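Local atomic coordinates of cyclopenase asqI (Emericella nidulans, PDB entry 5YY3), a protein that catalyses, as a zinc-dependent cyclopenase of the tyrosinase family, the conversion of 4'-methoxycyclopenin into 4'-methoxyviridicatin during aspoquinolone biosynthesis. Residues V565-G570 with I643-K648; V471-C476 with V515-E520. All blocks are in the same frame, centred on the assembly; numbering follows the deposited sequence.

Contact 1: V565-G570 with I643-K648; sequences VGKVEG and IYRTTK
Arg645 and Tyr644 grip the loop 565-570 at two places, one by a guanidinium hydrogen bond and one by an aromatic face. The arginine CG stands anti to its backbone N (chi1 -174°), which carries the chain past Val565, whose CG2 lies 3.5 Å from Arg645 CD, before a bend at chi3 brings the guanidinium back over the turn. There NH1 of Arg645 gives a bent hydrogen bond of 3.0 Å to a lone pair of Gly566 O, tilted from the guanidinium plane. Tyr644 makes a CH-pi contact with Gly570, whose CA lies 3.5 Å from the Tyr644 ring centroid, almost on the ring normal.

The backbones form a single bridge. Arg645 N donates to Lys567 O at 2.9 Å, while Gly570 N closes the type I turn on the opposite face of the same carbonyl; the return bond from Lys567 N to Ile643 O is weak. A water joins Val568 O to Arg645 O.

Farther out, Cys231 O also binds Arg645 NH1, Trp232 makes a cation-pi contact with the guanidinium, and Asp165 of the second subunit forms a salt bridge to Arg645 NH2. The Tyr644 hydroxyl is hydrogen-bonded to His443 ND1. From just beyond strand 636-644, one guanidinium thus links the loop before strand 571-580, in the immunoglobulin-like hemocyanin domain, to the end of helix 210-231, in the copper-type domain, and to another subunit, its charge probably offset by that aspartate.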
loop_
_atom_site.group_PDB
_atom_site.type_symbol
_atom_site.label_atom_id
_atom_site.label_comp_id
_atom_site.label_asym_id
_atom_site.label_seq_id
_atom_site.Cartn_x
_atom_site.Cartn_y
_atom_site.Cartn_z
ATOM N N VAL A 565 -12.918 -15.313 -6.603
ATOM C CA VAL A 565 -11.688 -15.161 -7.376
ATOM C C VAL A 565 -10.496 -15.946 -6.763
ATOM O O VAL A 565 -9.630 -16.435 -7.494
ATOM C CB VAL A 565 -11.334 -13.650 -7.540
ATOM C CG1 VAL A 565 -11.042 -12.995 -6.199
ATOM C CG2 VAL A 565 -10.171 -13.436 -8.516
ATOM N N GLY A 566 -10.470 -16.090 -5.439
ATOM C CA GLY A 566 -9.407 -16.826 -4.779
ATOM C C GLY A 566 -8.128 -16.027 -4.606
ATOM O O GLY A 566 -8.114 -14.804 -4.776
ATOM N N LYS A 567 -7.042 -16.716 -4.258
ATOM C CA LYS A 567 -5.734 -16.066 -4.112
ATOM C C LYS A 567 -4.679 -16.728 -4.980
ATOM O O LYS A 567 -4.806 -17.904 -5.325
ATOM C CB LYS A 567 -5.307 -16.083 -2.649
ATOM C CG LYS A 567 -6.150 -15.148 -1.785
ATOM C CD LYS A 567 -5.947 -15.426 -0.307
ATOM C CE LYS A 567 -6.435 -14.265 0.533
ATOM N NZ LYS A 567 -6.049 -14.484 1.953
ATOM N N VAL A 568 -3.636 -15.977 -5.335
ATOM C CA VAL A 568 -2.583 -16.496 -6.219
ATOM C C VAL A 568 -2.008 -17.803 -5.668
ATOM O O VAL A 568 -1.821 -18.774 -6.413
ATOM C CB VAL A 568 -1.451 -15.458 -6.418
ATOM C CG1 VAL A 568 -0.231 -16.092 -7.146
ATOM C CG2 VAL A 568 -1.981 -14.238 -7.187
ATOM N N GLU A 569 -1.787 -17.836 -4.354
ATOM C CA GLU A 569 -1.231 -18.998 -3.678
ATOM C C GLU A 569 -2.249 -20.110 -3.443
ATOM O O GLU A 569 -1.880 -21.189 -2.982
ATOM C CB GLU A 569 -0.628 -18.590 -2.333
ATOM C CG GLU A 569 -1.646 -18.290 -1.248
ATOM C CD GLU A 569 -1.953 -16.805 -1.103
ATOM O OE1 GLU A 569 -1.752 -16.015 -2.069
ATOM O OE2 GLU A 569 -2.418 -16.427 -0.002
ATOM N N GLY A 570 -3.526 -19.847 -3.738
ATOM C CA GLY A 570 -4.585 -20.832 -3.551
ATOM C C GLY A 570 -5.318 -20.647 -2.233
ATOM O O GLY A 570 -4.804 -20.998 -1.171
ATOM N N ILE A 643 -9.022 -22.336 -4.183
ATOM C CA ILE A 643 -9.157 -21.568 -5.412
ATOM C C ILE A 643 -7.916 -20.707 -5.634
ATOM O O ILE A 643 -7.508 -19.954 -4.746
ATOM C CB ILE A 643 -10.410 -20.686 -5.381
ATOM C CG1 ILE A 643 -11.620 -21.556 -5.055
ATOM C CG2 ILE A 643 -10.598 -19.982 -6.701
ATOM C CD1 ILE A 643 -12.897 -20.778 -4.939
ATOM N N TYR A 644 -7.345 -20.837 -6.830
ATOM C CA TYR A 644 -6.137 -20.135 -7.254
ATOM C C TYR A 644 -6.468 -19.030 -8.247
ATOM O O TYR A 644 -7.138 -19.253 -9.258
ATOM C CB TYR A 644 -5.136 -21.102 -7.909
ATOM C CG TYR A 644 -4.559 -22.142 -6.973
ATOM C CD1 TYR A 644 -5.334 -23.212 -6.532
ATOM C CD2 TYR A 644 -3.228 -22.065 -6.547
ATOM C CE1 TYR A 644 -4.807 -24.166 -5.668
ATOM C CE2 TYR A 644 -2.694 -23.007 -5.688
ATOM C CZ TYR A 644 -3.488 -24.057 -5.253
ATOM O OH TYR A 644 -2.969 -25.000 -4.400
ATOM N N ARG A 645 -5.969 -17.837 -7.957
ATOM C CA ARG A 645 -6.165 -16.676 -8.803
ATOM C C ARG A 645 -5.058 -16.575 -9.843
ATOM O O ARG A 645 -3.891 -16.865 -9.557
ATOM C CB ARG A 645 -6.199 -15.414 -7.942
ATOM C CG ARG A 645 -6.541 -14.163 -8.675
ATOM C CD ARG A 645 -6.759 -13.039 -7.684
ATOM N NE ARG A 645 -5.513 -12.505 -7.152
ATOM C CZ ARG A 645 -5.308 -12.247 -5.862
ATOM N NH1 ARG A 645 -6.266 -12.502 -4.974
ATOM N NH2 ARG A 645 -4.145 -11.745 -5.464
ATOM N N THR A 646 -5.445 -16.120 -11.032
ATOM C CA THR A 646 -4.608 -16.082 -12.230
ATOM C C THR A 646 -4.934 -14.813 -13.028
ATOM O O THR A 646 -6.038 -14.279 -12.916
ATOM C CB THR A 646 -4.856 -17.367 -13.065
ATOM O OG1 THR A 646 -3.867 -18.351 -12.734
ATOM C CG2 THR A 646 -4.878 -17.129 -14.553
ATOM N N THR A 647 -3.980 -14.312 -13.804
ATOM C CA THR A 647 -4.233 -13.217 -14.731
ATOM C C THR A 647 -4.091 -13.695 -16.189
ATOM O O THR A 647 -3.061 -14.258 -16.539
ATOM C CB THR A 647 -3.263 -12.055 -14.497
ATOM O OG1 THR A 647 -3.318 -11.656 -13.122
ATOM C CG2 THR A 647 -3.642 -10.875 -15.371
ATOM N N LYS A 648 -5.094 -13.472 -17.041
ATOM C CA LYS A 648 -4.931 -13.792 -18.461
ATOM C C LYS A 648 -5.031 -12.544 -19.317
ATOM O O LYS A 648 -6.132 -12.054 -19.588
ATOM C CB LYS A 648 -5.956 -14.829 -18.932
ATOM C CG LYS A 648 -5.790 -16.169 -18.255
ATOM C CD LYS A 648 -6.312 -17.329 -19.097
ATOM C CE LYS A 648 -7.780 -17.174 -19.474
ATOM N NZ LYS A 648 -8.372 -18.522 -19.790
HETATM O O HOH W 1 -2.456 -19.061 -9.217
#

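Contact 2: V471-C476 with V515-E520; sequences VQVKSC and VQLTDE
Apolar contact centres on Leu517, which meets the strand end 471-475. Leu517 CG lies beside its own backbone N, anti to the carbonyl carbon (chi1 -56°), and the branch CD1 does the touching: it sits 4.0 Å from Val473 CG1 and 3.9 Å from Ser475 CB. Val473 and Ser475, two residues apart, both turn toward the segment 515-520, and a single methyl therefore meets both. Ile523 packs on Val473 and Leu517 alike, and Val422 and Leu424 of strand 422-431 extend the apolar surroundings of the valine.

Polar contact is indirect. A water donates to Ser475 O at 2.7 Å and to Glu520 O at 2.7 Å, linking the two backbones where their CA atoms come nearest, 5.9 Å apart between Ser475 and Glu520. The hydroxyl of Ser475 is hydrogen-bonded outside these segments, to Gln487 OE1 and Arg477 N.

Van der Waals contact along the Lys474 chain completes the set. Its extended methylenes run past the same carbonyl, with Lys474 CE 3.5 Å from Glu520 O.

Strands 461-475 and 508-517 are not paired with each other in the sheet of this immunoglobulin-like hemocyanin domain; they face one another across apolar side chains. The chemistry accordingly grades from hydrocarbon at Val473 and Leu517 to water at Glu520, as the buried interior gives way to the exposed loop.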
loop_
_atom_site.group_PDB
_atom_site.type_symbol
_atom_site.label_atom_id
_atom_site.label_comp_id
_atom_site.label_asym_id
_atom_site.label_seq_id
_atom_site.Cartn_x
_atom_site.Cartn_y
_atom_site.Cartn_z
ATOM N N VAL A 471 -19.784 -36.424 -5.712
ATOM C CA VAL A 471 -19.969 -36.892 -4.357
ATOM C C VAL A 471 -20.459 -38.335 -4.428
ATOM O O VAL A 471 -21.064 -38.766 -5.421
ATOM C CB VAL A 471 -20.973 -36.003 -3.573
ATOM C CG1 VAL A 471 -22.364 -36.162 -4.125
ATOM C CG2 VAL A 471 -20.958 -36.307 -2.054
ATOM N N GLN A 472 -20.171 -39.093 -3.384
ATOM C CA GLN A 472 -20.567 -40.478 -3.353
ATOM C C GLN A 472 -21.844 -40.609 -2.532
ATOM O O GLN A 472 -21.952 -40.059 -1.428
ATOM C CB GLN A 472 -19.441 -41.322 -2.783
ATOM C CG GLN A 472 -19.583 -42.798 -3.010
ATOM C CD GLN A 472 -18.350 -43.556 -2.539
ATOM O OE1 GLN A 472 -17.211 -43.171 -2.852
ATOM N NE2 GLN A 472 -18.566 -44.620 -1.766
ATOM N N VAL A 473 -22.822 -41.319 -3.090
ATOM C CA VAL A 473 -24.112 -41.498 -2.435
ATOM C C VAL A 473 -24.443 -42.988 -2.314
ATOM O O VAL A 473 -24.392 -43.729 -3.304
ATOM C CB VAL A 473 -25.233 -40.782 -3.214
ATOM C CG1 VAL A 473 -26.554 -40.844 -2.454
ATOM C CG2 VAL A 473 -24.831 -39.340 -3.559
ATOM N N LYS A 474 -24.785 -43.430 -1.109
ATOM C CA LYS A 474 -25.189 -44.818 -0.911
ATOM C C LYS A 474 -26.449 -44.893 -0.064
ATOM O O LYS A 474 -26.562 -44.232 0.971
ATOM C CB LYS A 474 -24.070 -45.637 -0.262
ATOM C CG LYS A 474 -24.402 -47.127 -0.149
ATOM C CD LYS A 474 -23.211 -47.925 0.343
ATOM C CE LYS A 474 -23.541 -49.413 0.455
ATOM N NZ LYS A 474 -22.719 -50.038 1.515
ATOM N N SER A 475 -27.403 -45.708 -0.494
ATOM C CA SER A 475 -28.687 -45.714 0.175
ATOM C C SER A 475 -28.604 -46.379 1.531
ATOM O O SER A 475 -27.716 -47.178 1.811
ATOM C CB SER A 475 -29.753 -46.393 -0.673
ATOM O OG SER A 475 -30.995 -46.400 0.013
ATOM N N CYS A 476 -29.597 -46.052 2.338
ATOM C CA CYS A 476 -29.608 -46.252 3.768
ATOM C C CYS A 476 -31.067 -46.641 4.127
ATOM O O CYS A 476 -31.382 -47.063 5.246
ATOM C CB CYS A 476 -29.105 -44.947 4.430
ATOM S SG CYS A 476 -29.354 -44.663 6.176
ATOM N N VAL A 515 -31.100 -36.618 -7.228
ATOM C CA VAL A 515 -30.478 -37.889 -7.535
ATOM C C VAL A 515 -31.526 -38.976 -7.378
ATOM O O VAL A 515 -32.331 -38.938 -6.454
ATOM C CB VAL A 515 -29.272 -38.163 -6.628
ATOM C CG1 VAL A 515 -28.730 -39.555 -6.864
ATOM C CG2 VAL A 515 -28.196 -37.134 -6.904
ATOM N N GLN A 516 -31.526 -39.933 -8.292
ATOM C CA GLN A 516 -32.436 -41.056 -8.189
ATOM C C GLN A 516 -31.633 -42.348 -8.051
ATOM O O GLN A 516 -30.804 -42.669 -8.908
ATOM C CB GLN A 516 -33.357 -41.113 -9.410
ATOM C CG GLN A 516 -34.533 -42.043 -9.236
ATOM C CD GLN A 516 -35.295 -42.272 -10.535
ATOM O OE1 GLN A 516 -36.383 -41.724 -10.728
ATOM N NE2 GLN A 516 -34.728 -43.098 -11.431
ATOM N N LEU A 517 -31.861 -43.076 -6.962
ATOM C CA LEU A 517 -31.178 -44.346 -6.761
ATOM C C LEU A 517 -32.108 -45.507 -7.098
ATOM O O LEU A 517 -33.315 -45.455 -6.848
ATOM C CB LEU A 517 -30.663 -44.474 -5.321
ATOM C CG LEU A 517 -29.736 -43.355 -4.829
ATOM C CD1 LEU A 517 -29.202 -43.669 -3.442
ATOM C CD2 LEU A 517 -28.599 -43.114 -5.821
ATOM N N THR A 518 -31.537 -46.554 -7.675
ATOM C CA THR A 518 -32.291 -47.757 -7.996
ATOM C C THR A 518 -31.591 -49.025 -7.475
ATOM O O THR A 518 -32.050 -50.127 -7.743
ATOM C CB THR A 518 -32.528 -47.852 -9.520
ATOM O OG1 THR A 518 -31.303 -47.596 -10.213
ATOM C CG2 THR A 518 -33.533 -46.805 -9.958
ATOM N N ASP A 519 -30.503 -48.853 -6.719
ATOM C CA ASP A 519 -29.708 -49.965 -6.173
ATOM C C ASP A 519 -29.289 -49.739 -4.739
ATOM O O ASP A 519 -29.390 -48.632 -4.211
ATOM C CB ASP A 519 -28.409 -50.202 -6.969
ATOM C CG ASP A 519 -28.650 -50.808 -8.310
ATOM O OD1 ASP A 519 -29.755 -51.358 -8.517
ATOM O OD2 ASP A 519 -27.723 -50.753 -9.150
ATOM N N GLU A 520 -28.737 -50.797 -4.152
ATOM C CA GLU A 520 -28.143 -50.778 -2.825
ATOM C C GLU A 520 -26.744 -50.177 -2.841
ATOM O O GLU A 520 -26.205 -49.824 -1.795
ATOM C CB GLU A 520 -28.053 -52.200 -2.270
ATOM C CG GLU A 520 -28.926 -53.201 -3.008
ATOM C CD GLU A 520 -29.279 -54.399 -2.156
ATOM O OE1 GLU A 520 -28.439 -54.796 -1.316
ATOM O OE2 GLU A 520 -30.406 -54.927 -2.313
HETATM O O HOH W 2 -27.147 -49.635 0.775
#

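How the contacts relate
Contact 1 and contact 2 illustrate how chemistry can vary with position in one beta domain. Both reach the same mixed sheet, yet their centres lie 35 Å apart and their nearest atoms about 17 Å, and they share no strand: contact 1 involves strand 636-644 and the loop before strand 571-580, contact 2 the ends of strands 461-475 and 508-517. Each is partly buried, combining interior and surface residues. Contact 1 buries about twice the area (488 against 248 Å²) and relies on direct backbone bonds and on an arginine that also reaches another subunit. Contact 2, touched by no other chain of the assembly, rests on hydrocarbon packing and a bridging water. Both lie away from the zinc site.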